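PDB 2PL2: hypothetical conserved protein TTC0263 from Thermus thermophilus, which is of unknown function but folds as an all-helical tetratricopeptide-repeat protein, a class that commonly serves as a scaffold for protein-protein interactions. Local coordinates for residues A[14-19]-A[42-47]; A[57-62]-A[81-86]; A[71-76]-A[115-120]; A[98-103]-A[128-133]; A[135-140]-A[158-163]. All blocks are in the same frame, centred on the assembly; numbering follows the deposited sequence.

Contact 1 (A[14-19]-A[42-47]); sequences QLYALG and LYWLAR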
# COMPACT_ATOMS: atom_id res chain seq x y z
N GLN A 14 1.71 6.66 17.62
CA GLN A 14 0.25 6.61 17.72
C GLN A 14 -0.35 6.75 16.32
O GLN A 14 -1.14 5.91 15.90
CB GLN A 14 -0.23 7.72 18.68
CG GLN A 14 0.46 7.59 20.05
CD GLN A 14 0.10 8.67 21.05
OE1 GLN A 14 -0.17 9.82 20.70
NE2 GLN A 14 0.12 8.30 22.33
N LEU A 15 0.05 7.79 15.60
CA LEU A 15 -0.45 8.01 14.24
C LEU A 15 -0.14 6.83 13.35
O LEU A 15 -0.91 6.52 12.44
CB LEU A 15 0.16 9.28 13.64
CG LEU A 15 -0.46 10.60 14.11
CD1 LEU A 15 0.41 11.75 13.70
CD2 LEU A 15 -1.85 10.76 13.51
N TYR A 16 1.00 6.18 13.58
CA TYR A 16 1.36 5.05 12.75
C TYR A 16 0.32 3.97 12.98
O TYR A 16 -0.20 3.39 12.04
CB TYR A 16 2.76 4.52 13.08
CG TYR A 16 3.14 3.27 12.30
CD1 TYR A 16 3.69 3.35 11.02
CD2 TYR A 16 2.86 2.00 12.81
CE1 TYR A 16 3.96 2.19 10.27
CE2 TYR A 16 3.11 0.85 12.07
CZ TYR A 16 3.66 0.95 10.81
OH TYR A 16 3.86 -0.21 10.09
N ALA A 17 0.00 3.71 14.25
CA ALA A 17 -0.99 2.69 14.62
C ALA A 17 -2.37 3.07 14.08
O ALA A 17 -3.22 2.20 13.89
CB ALA A 17 -1.06 2.53 16.14
N LEU A 18 -2.58 4.36 13.85
CA LEU A 18 -3.85 4.83 13.31
C LEU A 18 -3.86 4.75 11.78
O LEU A 18 -4.87 5.05 11.15
CB LEU A 18 -4.14 6.26 13.78
CG LEU A 18 -4.27 6.41 15.30
CD1 LEU A 18 -4.77 7.77 15.66
CD2 LEU A 18 -5.26 5.35 15.82
N GLY A 19 -2.74 4.34 11.19
CA GLY A 19 -2.68 4.22 9.74
C GLY A 19 -2.38 5.50 8.96
O GLY A 19 -2.43 5.50 7.72
N LEU A 42 14.64 5.68 13.81
CA LEU A 42 15.04 5.17 12.49
C LEU A 42 14.23 3.94 12.12
O LEU A 42 13.91 3.69 10.96
CB LEU A 42 16.52 4.77 12.47
CG LEU A 42 17.65 5.79 12.34
CD1 LEU A 42 19.00 5.07 12.48
CD2 LEU A 42 17.57 6.49 10.99
N TYR A 43 13.96 3.13 13.14
CA TYR A 43 13.18 1.91 12.96
C TYR A 43 11.77 2.31 12.50
O TYR A 43 11.29 1.84 11.46
CB TYR A 43 13.09 1.13 14.27
CG TYR A 43 11.92 0.16 14.32
CD1 TYR A 43 11.92 -1.02 13.58
CD2 TYR A 43 10.80 0.44 15.11
CE1 TYR A 43 10.84 -1.90 13.62
CE2 TYR A 43 9.72 -0.43 15.16
CZ TYR A 43 9.74 -1.60 14.41
OH TYR A 43 8.66 -2.46 14.47
N TRP A 44 11.12 3.16 13.28
CA TRP A 44 9.77 3.60 12.96
C TRP A 44 9.74 4.35 11.64
O TRP A 44 8.82 4.16 10.83
CB TRP A 44 9.20 4.46 14.08
CG TRP A 44 8.71 3.64 15.22
CD1 TRP A 44 9.24 3.58 16.48
CD2 TRP A 44 7.61 2.72 15.20
NE1 TRP A 44 8.54 2.67 17.24
CE2 TRP A 44 7.53 2.13 16.48
CE3 TRP A 44 6.68 2.34 14.23
CZ2 TRP A 44 6.56 1.18 16.81
CZ3 TRP A 44 5.72 1.39 14.55
CH2 TRP A 44 5.67 0.82 15.83
N LEU A 45 10.74 5.20 11.42
CA LEU A 45 10.85 5.95 10.19
C LEU A 45 10.87 4.97 9.02
O LEU A 45 10.11 5.12 8.06
CB LEU A 45 12.14 6.77 10.17
CG LEU A 45 12.46 7.43 8.82
CD1 LEU A 45 11.49 8.56 8.57
CD2 LEU A 45 13.89 7.94 8.82
N ALA A 46 11.74 3.98 9.11
CA ALA A 46 11.87 2.97 8.08
C ALA A 46 10.54 2.24 7.86
O ALA A 46 10.14 2.00 6.73
CB ALA A 46 12.97 1.98 8.44
N ARG A 47 9.88 1.87 8.95
CA ARG A 47 8.61 1.16 8.86
C ARG A 47 7.60 2.00 8.10
O ARG A 47 6.88 1.51 7.23
CB ARG A 47 8.05 0.84 10.25
CG ARG A 47 8.62 -0.42 10.88
CD ARG A 47 7.81 -0.83 12.10
NE ARG A 47 6.59 -1.55 11.76
CZ ARG A 47 5.65 -1.89 12.65
NH1 ARG A 47 5.80 -1.56 13.92
NH2 ARG A 47 4.57 -2.55 12.26
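One face of the Tyr16 ring receives the edge of the Trp44 indole, a T-shaped pair whose planes stand at 61° with centroids 5.1 Å apart. The six-membered ring leads, and Trp44 CZ3 comes within 3.4 Å of Tyr16 CD2. Trp44 has a neighbour of its own on one face, where Tyr43 CE2 sits 3.6 Å above the centre of the indole plane. The guanidinium of Arg47 turns one of its faces to the outer end of the tyrosine, the two planes 57° apart. Tyr16 OH lies 3.3 Å from Arg47 NH2, yet the angle is too poor for a hydrogen bond; the hydroxyl is hydrogen-bonded instead to Lys51 one turn further along helix 39-51. A chi1 of 176° places the Tyr16 ring trans to its main-chain nitrogen and directs it toward helix 39-51. In Arg47 a bend at chi3 brings the guanidinium beside the phenol. Helix 21-32 runs between these two helices in sequence, so the contact ties together alternate helices of the tetratricopeptide-repeat array, and Tyr21 and Phe28 of that helix add their rings to the cluster. Chemically the contact is an edge-to-face aromatic pair beside a flat cation: Arg47 contributes by surface, and the nearby positive charges of Arg47 and Lys51 would probably draw electron density toward the phenol oxygen.

Contact 2 (A[57-62]-A[81-86]); sequences PALENG and EAYVAL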
# COMPACT_ATOMS: atom_id res chain seq x y z
N PRO A 57 15.12 3.93 0.71
CA PRO A 57 15.40 4.66 1.96
C PRO A 57 15.23 3.80 3.23
O PRO A 57 15.92 4.01 4.23
CB PRO A 57 14.41 5.82 1.90
CG PRO A 57 14.33 6.11 0.43
CD PRO A 57 14.23 4.72 -0.16
N ALA A 58 14.30 2.85 3.17
CA ALA A 58 14.03 1.97 4.29
C ALA A 58 15.04 0.84 4.35
O ALA A 58 15.36 0.34 5.42
CB ALA A 58 12.62 1.39 4.18
N LEU A 59 15.53 0.44 3.18
CA LEU A 59 16.53 -0.61 3.09
C LEU A 59 17.82 -0.04 3.67
O LEU A 59 18.58 -0.75 4.34
CB LEU A 59 16.75 -1.01 1.63
CG LEU A 59 17.87 -2.02 1.33
CD1 LEU A 59 17.44 -3.43 1.73
CD2 LEU A 59 18.20 -1.99 -0.16
N GLU A 60 18.07 1.24 3.41
CA GLU A 60 19.27 1.91 3.89
C GLU A 60 19.24 2.16 5.39
O GLU A 60 20.28 2.14 6.05
CB GLU A 60 19.45 3.23 3.13
CG GLU A 60 20.85 3.82 3.24
CD GLU A 60 21.94 2.78 2.99
OE1 GLU A 60 21.95 2.16 1.90
OE2 GLU A 60 22.79 2.60 3.89
N ASN A 61 18.04 2.39 5.93
CA ASN A 61 17.88 2.63 7.37
C ASN A 61 17.97 1.31 8.14
O ASN A 61 18.42 1.27 9.28
CB ASN A 61 16.54 3.31 7.66
CG ASN A 61 16.62 4.82 7.53
OD1 ASN A 61 15.61 5.49 7.32
ND2 ASN A 61 17.82 5.37 7.66
N GLY A 62 17.51 0.23 7.51
CA GLY A 62 17.58 -1.07 8.13
C GLY A 62 19.05 -1.46 8.22
O GLY A 62 19.50 -2.00 9.24
N GLU A 81 11.57 -6.83 5.70
CA GLU A 81 10.40 -6.45 4.91
C GLU A 81 10.82 -5.70 3.65
O GLU A 81 10.17 -5.81 2.61
CB GLU A 81 9.47 -5.57 5.75
CG GLU A 81 8.65 -6.34 6.76
CD GLU A 81 8.53 -5.63 8.09
OE1 GLU A 81 8.34 -4.39 8.07
OE2 GLU A 81 8.63 -6.30 9.15
N ALA A 82 11.91 -4.95 3.74
CA ALA A 82 12.42 -4.21 2.61
C ALA A 82 12.80 -5.14 1.46
O ALA A 82 12.52 -4.83 0.30
CB ALA A 82 13.62 -3.38 3.04
N TYR A 83 13.40 -6.28 1.78
CA TYR A 83 13.78 -7.23 0.74
C TYR A 83 12.56 -7.86 0.07
O TYR A 83 12.59 -8.17 -1.13
CB TYR A 83 14.68 -8.35 1.29
CG TYR A 83 16.10 -7.90 1.53
CD1 TYR A 83 16.87 -7.37 0.49
CD2 TYR A 83 16.67 -7.95 2.81
CE1 TYR A 83 18.16 -6.90 0.71
CE2 TYR A 83 17.95 -7.48 3.04
CZ TYR A 83 18.69 -6.96 1.99
OH TYR A 83 19.96 -6.48 2.22
N VAL A 84 11.50 -8.07 0.85
CA VAL A 84 10.27 -8.64 0.31
C VAL A 84 9.62 -7.66 -0.67
O VAL A 84 9.15 -8.05 -1.73
CB VAL A 84 9.25 -8.97 1.44
CG1 VAL A 84 7.91 -9.35 0.84
CG2 VAL A 84 9.78 -10.11 2.32
N ALA A 85 9.61 -6.38 -0.32
CA ALA A 85 9.02 -5.38 -1.20
C ALA A 85 9.77 -5.44 -2.52
O ALA A 85 9.15 -5.47 -3.59
CB ALA A 85 9.15 -3.99 -0.58
N LEU A 86 11.09 -5.48 -2.44
CA LEU A 86 11.96 -5.56 -3.61
C LEU A 86 11.69 -6.84 -4.40
O LEU A 86 11.93 -6.89 -5.61
CB LEU A 86 13.42 -5.54 -3.17
CG LEU A 86 14.00 -4.25 -2.60
CD1 LEU A 86 15.32 -4.53 -1.89
CD2 LEU A 86 14.20 -3.25 -3.73
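Leu59 and Ala82 mark the closest backbone approach, 5.5 Å between their CA atoms, where segments 57-62 and 81-86 run nearly antiparallel at 150° with their axes 9.4 Å apart. Helices 55-68 and 73-88 are consecutive, antiparallel helices packed side by side, as throughout a tetratricopeptide-repeat array. A small residue permits the close approach. The methyl of Ala82 points at helix 55-68, and its CB reaches Leu59 CA at 4.0 Å, so on this side the packing goes right down to the main chain. Leu59 supplies the bulk of the interface. Its CG is anti to the backbone N (chi1 174°), sending the isobutyl group toward helix 73-88, where its two methyls part company. CD2 heads toward Leu86 and meets the CD1 methyl of that residue at 4.2 Å. CD1 goes over one face of the Tyr83 ring, the two side chains crossing at about a right angle. That ring has further company from Tyr99, Gln102 and Ala103 of helix 93-113, so it also meets the next helix. No hydrogen bond joins the segments; the contact is wholly apolar. Its most directional element is a CH-pi interaction in which Leu59 CD1 stands 4.0 Å from the Tyr83 ring centroid, 25° off the ring normal.

Contact 3 (A[71-76]-A[115-120]); sequences RYLGGY and PRYAPL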
# COMPACT_ATOMS: atom_id res chain seq x y z
N ARG A 71 21.97 -5.75 18.00
CA ARG A 71 21.22 -6.40 19.07
C ARG A 71 19.75 -5.99 19.05
O ARG A 71 18.92 -6.60 19.74
CB ARG A 71 21.83 -6.06 20.43
CG ARG A 71 23.06 -6.88 20.75
CD ARG A 71 23.75 -6.41 22.02
NE ARG A 71 24.65 -7.42 22.55
CZ ARG A 71 24.24 -8.50 23.20
NH1 ARG A 71 22.94 -8.70 23.42
NH2 ARG A 71 25.12 -9.40 23.63
N TYR A 72 19.44 -4.97 18.25
CA TYR A 72 18.08 -4.47 18.11
C TYR A 72 17.37 -5.23 16.99
O TYR A 72 17.86 -5.27 15.85
CB TYR A 72 18.12 -2.98 17.80
CG TYR A 72 16.78 -2.29 17.73
CD1 TYR A 72 15.91 -2.33 18.82
CD2 TYR A 72 16.42 -1.52 16.62
CE1 TYR A 72 14.71 -1.61 18.80
CE2 TYR A 72 15.23 -0.80 16.60
CZ TYR A 72 14.39 -0.85 17.69
OH TYR A 72 13.24 -0.10 17.70
N LEU A 73 16.23 -5.84 17.31
CA LEU A 73 15.46 -6.61 16.33
C LEU A 73 14.92 -5.75 15.20
O LEU A 73 14.75 -6.22 14.08
CB LEU A 73 14.30 -7.33 17.02
CG LEU A 73 14.67 -8.53 17.89
CD1 LEU A 73 13.41 -9.08 18.52
CD2 LEU A 73 15.37 -9.59 17.04
N GLY A 74 14.62 -4.49 15.51
CA GLY A 74 14.09 -3.57 14.51
C GLY A 74 14.81 -3.60 13.18
O GLY A 74 14.18 -3.72 12.14
N GLY A 75 16.14 -3.50 13.23
CA GLY A 75 16.94 -3.51 12.01
C GLY A 75 16.67 -4.68 11.09
O GLY A 75 16.48 -4.50 9.88
N TYR A 76 16.65 -5.88 11.65
CA TYR A 76 16.40 -7.08 10.86
C TYR A 76 14.97 -7.07 10.33
O TYR A 76 14.74 -7.41 9.17
CB TYR A 76 16.63 -8.32 11.72
CG TYR A 76 17.98 -8.37 12.43
CD1 TYR A 76 19.10 -8.91 11.81
CD2 TYR A 76 18.12 -7.84 13.71
CE1 TYR A 76 20.34 -8.93 12.46
CE2 TYR A 76 19.34 -7.85 14.36
CZ TYR A 76 20.46 -8.39 13.73
OH TYR A 76 21.68 -8.38 14.40
N PRO A 115 14.90 -15.92 19.88
CA PRO A 115 14.13 -16.99 19.23
C PRO A 115 12.65 -16.97 19.57
O PRO A 115 11.84 -17.60 18.89
CB PRO A 115 14.79 -18.26 19.76
CG PRO A 115 16.11 -17.78 20.35
CD PRO A 115 15.75 -16.46 20.94
N ARG A 116 12.29 -16.24 20.62
CA ARG A 116 10.91 -16.18 21.07
C ARG A 116 10.13 -14.96 20.58
O ARG A 116 9.12 -14.59 21.18
CB ARG A 116 10.85 -16.22 22.60
CG ARG A 116 11.41 -17.49 23.23
CD ARG A 116 11.38 -17.35 24.74
NE ARG A 116 10.05 -16.98 25.23
CZ ARG A 116 9.82 -16.25 26.31
NH1 ARG A 116 10.83 -15.79 27.04
NH2 ARG A 116 8.57 -15.96 26.67
N TYR A 117 10.59 -14.33 19.50
CA TYR A 117 9.89 -13.15 18.97
C TYR A 117 8.90 -13.52 17.86
O TYR A 117 9.30 -13.87 16.75
CB TYR A 117 10.92 -12.13 18.46
CG TYR A 117 10.32 -10.76 18.19
CD1 TYR A 117 9.63 -10.08 19.18
CD2 TYR A 117 10.43 -10.17 16.93
CE1 TYR A 117 9.05 -8.84 18.94
CE2 TYR A 117 9.85 -8.94 16.67
CZ TYR A 117 9.16 -8.27 17.68
OH TYR A 117 8.58 -7.04 17.44
N ALA A 118 7.61 -13.42 18.17
CA ALA A 118 6.54 -13.77 17.24
C ALA A 118 6.66 -13.18 15.83
O ALA A 118 6.56 -13.90 14.84
CB ALA A 118 5.19 -13.40 17.83
N PRO A 119 6.86 -11.85 15.73
CA PRO A 119 6.98 -11.20 14.43
C PRO A 119 7.98 -11.86 13.49
O PRO A 119 7.71 -12.01 12.30
CB PRO A 119 7.37 -9.78 14.80
CG PRO A 119 6.61 -9.57 16.08
CD PRO A 119 6.88 -10.85 16.82
N LEU A 120 9.12 -12.28 14.03
CA LEU A 120 10.15 -12.93 13.21
C LEU A 120 9.61 -14.18 12.54
O LEU A 120 9.71 -14.33 11.32
CB LEU A 120 11.38 -13.31 14.04
CG LEU A 120 12.24 -12.20 14.64
CD1 LEU A 120 13.46 -12.82 15.30
CD2 LEU A 120 12.67 -11.24 13.54
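Leu73 leaves its backbone with CG opposite the carbonyl carbon (chi1 -73°), while Tyr117 takes the other course and swings its ring away from the main-chain nitrogen (chi1 -167°); the two side chains slide past one another in opposite directions, and a leucine methyl ends up over the phenol face. Leu73 CD1 is 3.7 Å from the Tyr117 ring centroid and 22° off the ring normal, a CH-pi contact. It is shifted toward the root of the ring, with CD1 3.5 Å from Tyr117 CG. The opposite face of the same ring is covered from within its own segment: Pro119 CD lies 3.3 Å above the ring plane, over its centre. Leu120 CG approaches in the plane, at the edge. The ring is thus pinched between a leucine and a proline, which should restrict its tilting. The other branch of Leu73 is used as well, CD2 meeting Leu120 CD1 at 4.1 Å as the two leucines cross at about a right angle. Tyr117 holds the N-cap position of helix 118-130, and Leu73 stands where the chain leads into the helix that carries Tyr76, so the contact joins the N-terminal ends of two helices. Helix 93-113 comes between them in sequence and packs against both, Ala110 touching Tyr76 and Leu120 alike. The alternate-helix pairing is that of a tetratricopeptide-repeat stack. No hydrogen bond crosses the contact, which rests on dispersion and on aliphatic C-H groups facing pi electrons, and so its fit depends on shape.

Contact 4 (A[98-103]-A[128-133]); sequences GYLEQA and YALLGE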
# COMPACT_ATOMS: atom_id res chain seq x y z
N GLY A 98 16.67 -14.01 -5.00
CA GLY A 98 17.82 -13.54 -4.24
C GLY A 98 17.39 -12.69 -3.06
O GLY A 98 17.79 -12.95 -1.92
N TYR A 99 16.59 -11.67 -3.34
CA TYR A 99 16.08 -10.76 -2.31
C TYR A 99 15.38 -11.53 -1.17
O TYR A 99 15.56 -11.22 0.00
CB TYR A 99 15.10 -9.77 -2.92
CG TYR A 99 15.68 -8.79 -3.93
CD1 TYR A 99 16.62 -7.84 -3.55
CD2 TYR A 99 15.24 -8.78 -5.25
CE1 TYR A 99 17.11 -6.90 -4.46
CE2 TYR A 99 15.72 -7.86 -6.17
CZ TYR A 99 16.66 -6.92 -5.77
OH TYR A 99 17.15 -6.03 -6.69
N LEU A 100 14.58 -12.53 -1.54
CA LEU A 100 13.85 -13.35 -0.59
C LEU A 100 14.83 -14.14 0.23
O LEU A 100 14.66 -14.35 1.43
CB LEU A 100 12.91 -14.30 -1.34
CG LEU A 100 11.38 -14.16 -1.24
CD1 LEU A 100 10.95 -12.71 -1.13
CD2 LEU A 100 10.76 -14.84 -2.47
N GLU A 101 15.88 -14.61 -0.45
CA GLU A 101 16.94 -15.39 0.18
C GLU A 101 17.62 -14.51 1.24
O GLU A 101 17.95 -15.00 2.33
CB GLU A 101 17.96 -15.81 -0.87
CG GLU A 101 18.65 -17.13 -0.59
CD GLU A 101 17.78 -18.32 -0.93
OE1 GLU A 101 17.17 -18.30 -2.03
OE2 GLU A 101 17.71 -19.26 -0.11
N GLN A 102 17.80 -13.23 0.91
CA GLN A 102 18.42 -12.28 1.84
C GLN A 102 17.52 -12.04 3.04
O GLN A 102 18.00 -11.88 4.17
CB GLN A 102 18.70 -10.93 1.16
CG GLN A 102 19.68 -11.01 -0.00
CD GLN A 102 20.16 -9.63 -0.44
OE1 GLN A 102 20.92 -8.97 0.27
NE2 GLN A 102 19.71 -9.19 -1.61
N ALA A 103 16.22 -12.01 2.78
CA ALA A 103 15.22 -11.80 3.83
C ALA A 103 15.25 -12.98 4.80
O ALA A 103 15.12 -12.79 6.00
CB ALA A 103 13.83 -11.62 3.22
N TYR A 128 8.87 -17.78 3.43
CA TYR A 128 8.90 -19.13 2.88
C TYR A 128 7.77 -19.32 1.87
O TYR A 128 7.94 -20.02 0.87
CB TYR A 128 8.75 -20.17 3.99
CG TYR A 128 10.02 -20.47 4.73
CD1 TYR A 128 11.18 -20.84 4.05
CD2 TYR A 128 10.06 -20.41 6.11
CE1 TYR A 128 12.35 -21.15 4.74
CE2 TYR A 128 11.22 -20.72 6.81
CZ TYR A 128 12.36 -21.08 6.12
OH TYR A 128 13.49 -21.38 6.82
N ALA A 129 6.63 -18.69 2.14
CA ALA A 129 5.49 -18.79 1.23
C ALA A 129 5.84 -18.14 -0.12
O ALA A 129 5.63 -18.74 -1.17
CB ALA A 129 4.27 -18.11 1.85
N LEU A 130 6.36 -16.92 -0.08
CA LEU A 130 6.74 -16.23 -1.31
C LEU A 130 7.75 -17.08 -2.07
O LEU A 130 7.85 -16.98 -3.29
CB LEU A 130 7.35 -14.86 -0.98
CG LEU A 130 6.37 -13.91 -0.28
CD1 LEU A 130 7.09 -12.66 0.19
CD2 LEU A 130 5.24 -13.56 -1.24
N LEU A 131 8.48 -17.91 -1.33
CA LEU A 131 9.47 -18.81 -1.94
C LEU A 131 8.77 -20.08 -2.40
O LEU A 131 9.42 -21.02 -2.87
CB LEU A 131 10.55 -19.17 -0.92
CG LEU A 131 11.68 -18.18 -0.60
CD1 LEU A 131 12.40 -18.63 0.66
CD2 LEU A 131 12.64 -18.08 -1.77
N GLY A 132 7.46 -20.12 -2.28
CA GLY A 132 6.73 -21.30 -2.68
C GLY A 132 7.09 -22.48 -1.79
O GLY A 132 7.02 -23.63 -2.21
N GLU A 133 7.51 -22.18 -0.57
CA GLU A 133 7.85 -23.23 0.38
C GLU A 133 6.75 -23.37 1.42
O GLU A 133 6.94 -23.12 2.61
CB GLU A 133 9.18 -22.93 1.06
CG GLU A 133 10.39 -23.15 0.17
CD GLU A 133 11.69 -22.91 0.91
OE1 GLU A 133 11.94 -21.76 1.34
OE2 GLU A 133 12.46 -23.89 1.08
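Leu100 lies across Leu130 at about a right angle but runs alongside Leu131 in the opposite direction, so one leucine meets two consecutive residues in different ways. Against Leu130 it is the methyl CD2 that works, 3.7 Å from Leu130 CB and equally close to the carbonyl O of that residue. The second methyl, CD1, comes to 4.1 Å from Leu130 CD1. Against Leu131 the overlap is deeper along the chain: Leu131 CD2 rests 3.8 Å from Leu100 CD2 and also reaches back to Leu100 CB. Tyr87 of helix 73-88 touches both Leu100 and Leu130, while Leu104 continues the apolar strip beside Leu131. The side chains that meet are all aliphatic, with no hydrogen bond between the segments. Both partners of Leu100 sit where helix 118-130 ends: Leu131 is already in the turn, Gly132 takes a positive phi in a Schellman motif, and Glu133 occupies the N-cap position of the next helix. Packing a helix end and its tight turn against the helix just before it in the chain is in keeping with the stacked helices of tetratricopeptide repeats.

Contact 5 (A[135-140]-A[158-163]); sequences DKAEAS and AELYLS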
# COMPACT_ATOMS: atom_id res chain seq x y z
N ASP A 135 5.39 -25.76 2.90
CA ASP A 135 5.79 -26.60 4.03
C ASP A 135 6.44 -25.84 5.17
O ASP A 135 5.97 -25.88 6.31
CB ASP A 135 6.73 -27.69 3.53
CG ASP A 135 7.68 -27.19 2.44
OD1 ASP A 135 7.19 -26.93 1.32
OD2 ASP A 135 8.90 -27.05 2.71
N LYS A 136 7.54 -25.15 4.88
CA LYS A 136 8.28 -24.40 5.89
C LYS A 136 7.48 -23.21 6.43
O LYS A 136 7.64 -22.83 7.60
CB LYS A 136 9.62 -23.89 5.34
CG LYS A 136 10.64 -24.96 4.98
CD LYS A 136 12.04 -24.33 4.89
CE LYS A 136 13.11 -25.29 4.40
NZ LYS A 136 12.96 -25.60 2.95
N ALA A 137 6.65 -22.64 5.56
CA ALA A 137 5.82 -21.49 5.92
C ALA A 137 4.85 -21.81 7.06
O ALA A 137 4.71 -21.04 8.01
CB ALA A 137 5.05 -21.01 4.71
N GLU A 138 4.20 -22.97 6.97
CA GLU A 138 3.22 -23.40 7.98
C GLU A 138 3.87 -23.59 9.35
O GLU A 138 3.36 -23.10 10.37
CB GLU A 138 2.54 -24.69 7.52
CG GLU A 138 1.58 -25.31 8.54
CD GLU A 138 0.81 -26.50 7.99
OE1 GLU A 138 -0.08 -27.01 8.71
OE2 GLU A 138 1.08 -26.93 6.84
N ALA A 139 4.99 -24.29 9.37
CA ALA A 139 5.73 -24.54 10.60
C ALA A 139 6.14 -23.23 11.27
O ALA A 139 6.03 -23.08 12.49
CB ALA A 139 6.96 -25.38 10.28
N SER A 140 6.62 -22.27 10.47
CA SER A 140 7.04 -20.97 11.01
C SER A 140 5.84 -20.22 11.54
O SER A 140 5.89 -19.63 12.62
CB SER A 140 7.72 -20.14 9.92
OG SER A 140 8.62 -20.92 9.18
N ALA A 158 -4.32 -18.33 7.52
CA ALA A 158 -5.47 -18.45 6.62
C ALA A 158 -4.97 -18.30 5.21
O ALA A 158 -5.21 -19.15 4.35
CB ALA A 158 -6.51 -17.37 6.93
N GLU A 159 -4.27 -17.18 4.99
CA GLU A 159 -3.67 -16.86 3.69
C GLU A 159 -2.81 -17.98 3.15
O GLU A 159 -2.92 -18.31 1.98
CB GLU A 159 -2.84 -15.58 3.80
CG GLU A 159 -3.66 -14.33 3.57
CD GLU A 159 -4.25 -14.29 2.18
OE1 GLU A 159 -3.46 -14.24 1.21
OE2 GLU A 159 -5.49 -14.30 2.05
N LEU A 160 -1.96 -18.55 4.00
CA LEU A 160 -1.12 -19.67 3.54
C LEU A 160 -1.97 -20.90 3.18
O LEU A 160 -1.56 -21.74 2.39
CB LEU A 160 -0.10 -20.06 4.61
CG LEU A 160 0.76 -21.29 4.28
CD1 LEU A 160 1.54 -21.08 2.98
CD2 LEU A 160 1.69 -21.59 5.45
N TYR A 161 -3.17 -21.00 3.75
CA TYR A 161 -4.05 -22.13 3.44
C TYR A 161 -4.74 -21.95 2.10
O TYR A 161 -5.04 -22.94 1.41
CB TYR A 161 -5.07 -22.35 4.55
CG TYR A 161 -4.45 -22.98 5.77
CD1 TYR A 161 -3.45 -23.93 5.63
CD2 TYR A 161 -4.87 -22.64 7.05
CE1 TYR A 161 -2.87 -24.53 6.72
CE2 TYR A 161 -4.29 -23.24 8.17
CZ TYR A 161 -3.29 -24.18 7.99
OH TYR A 161 -2.68 -24.78 9.05
N LEU A 162 -5.01 -20.70 1.73
CA LEU A 162 -5.63 -20.44 0.44
C LEU A 162 -4.60 -20.73 -0.64
O LEU A 162 -4.93 -21.25 -1.71
CB LEU A 162 -6.12 -18.99 0.36
CG LEU A 162 -7.43 -18.76 1.12
CD1 LEU A 162 -7.88 -17.33 0.99
CD2 LEU A 162 -8.49 -19.69 0.55
N SER A 163 -3.34 -20.43 -0.35
CA SER A 163 -2.24 -20.67 -1.28
C SER A 163 -2.01 -22.17 -1.47
O SER A 163 -1.72 -22.63 -2.57
CB SER A 163 -0.95 -20.03 -0.77
OG SER A 163 -0.38 -20.81 0.27
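Glu138 CB lies 3.8 Å from Leu160 CD2, the first meeting of this side chain with the facing helix. From there a trans first torsion (chi1 175°) and a fully extended chain carry the carboxylate past Leu160 to Tyr161. Glu138 CD stops 4.0 Å from Tyr161 OH, and OE1 goes nearer, accepting a weak hydrogen bond from that hydroxyl at 3.4 Å. The side chains cross at about a right angle: OE1 sits at the edge of the phenol, near its plane, and the carboxylate plane stands 88° to the ring. OE1 has stronger partners in salt bridges with Lys142 and Arg166, which probably help to keep this carboxylate charged. Helices 134-147 and 151-164 are consecutive, antiparallel helices of the tetratricopeptide-repeat array, their segments at 161° with axes 10.4 Å apart. Leu160 lies between them, its CD2 close to Glu138 N and 3.5 Å from Ala137 CB. On the other flank of helix 134-147, Ser140 OG returns a hydrogen bond of 2.7 Å to Lys136 O, a carbonyl that also accepts from Ser140 N, the two donors arriving from opposite faces of its plane. Tyr161 itself lies against Ala170 and Gln173 of helix 167-180, whereas Glu159 forms a salt bridge with Arg20 of the second subunit.

Contacts 2 and 5 are the buried ones, and each packs consecutive antiparallel helices; contacts 1, 3 and 4 are only partly buried. Contact 4 also joins consecutive helices, whereas contacts 1 and 3 join helices that have another helix between them in sequence. Helix 73-88 serves contacts 2 and 3, and helix 118-130 serves contacts 3 and 4. Contacts 2, 3 and 4 are apolar, with CH-pi contacts in the first two and leucines alone in contact 4. Polar chemistry appears in contact 1, through Arg47, and in contact 5, through Glu138. These two lie on opposite sides of the chain's centre, about 27 Å apart between centres, and both adjoin the second subunit.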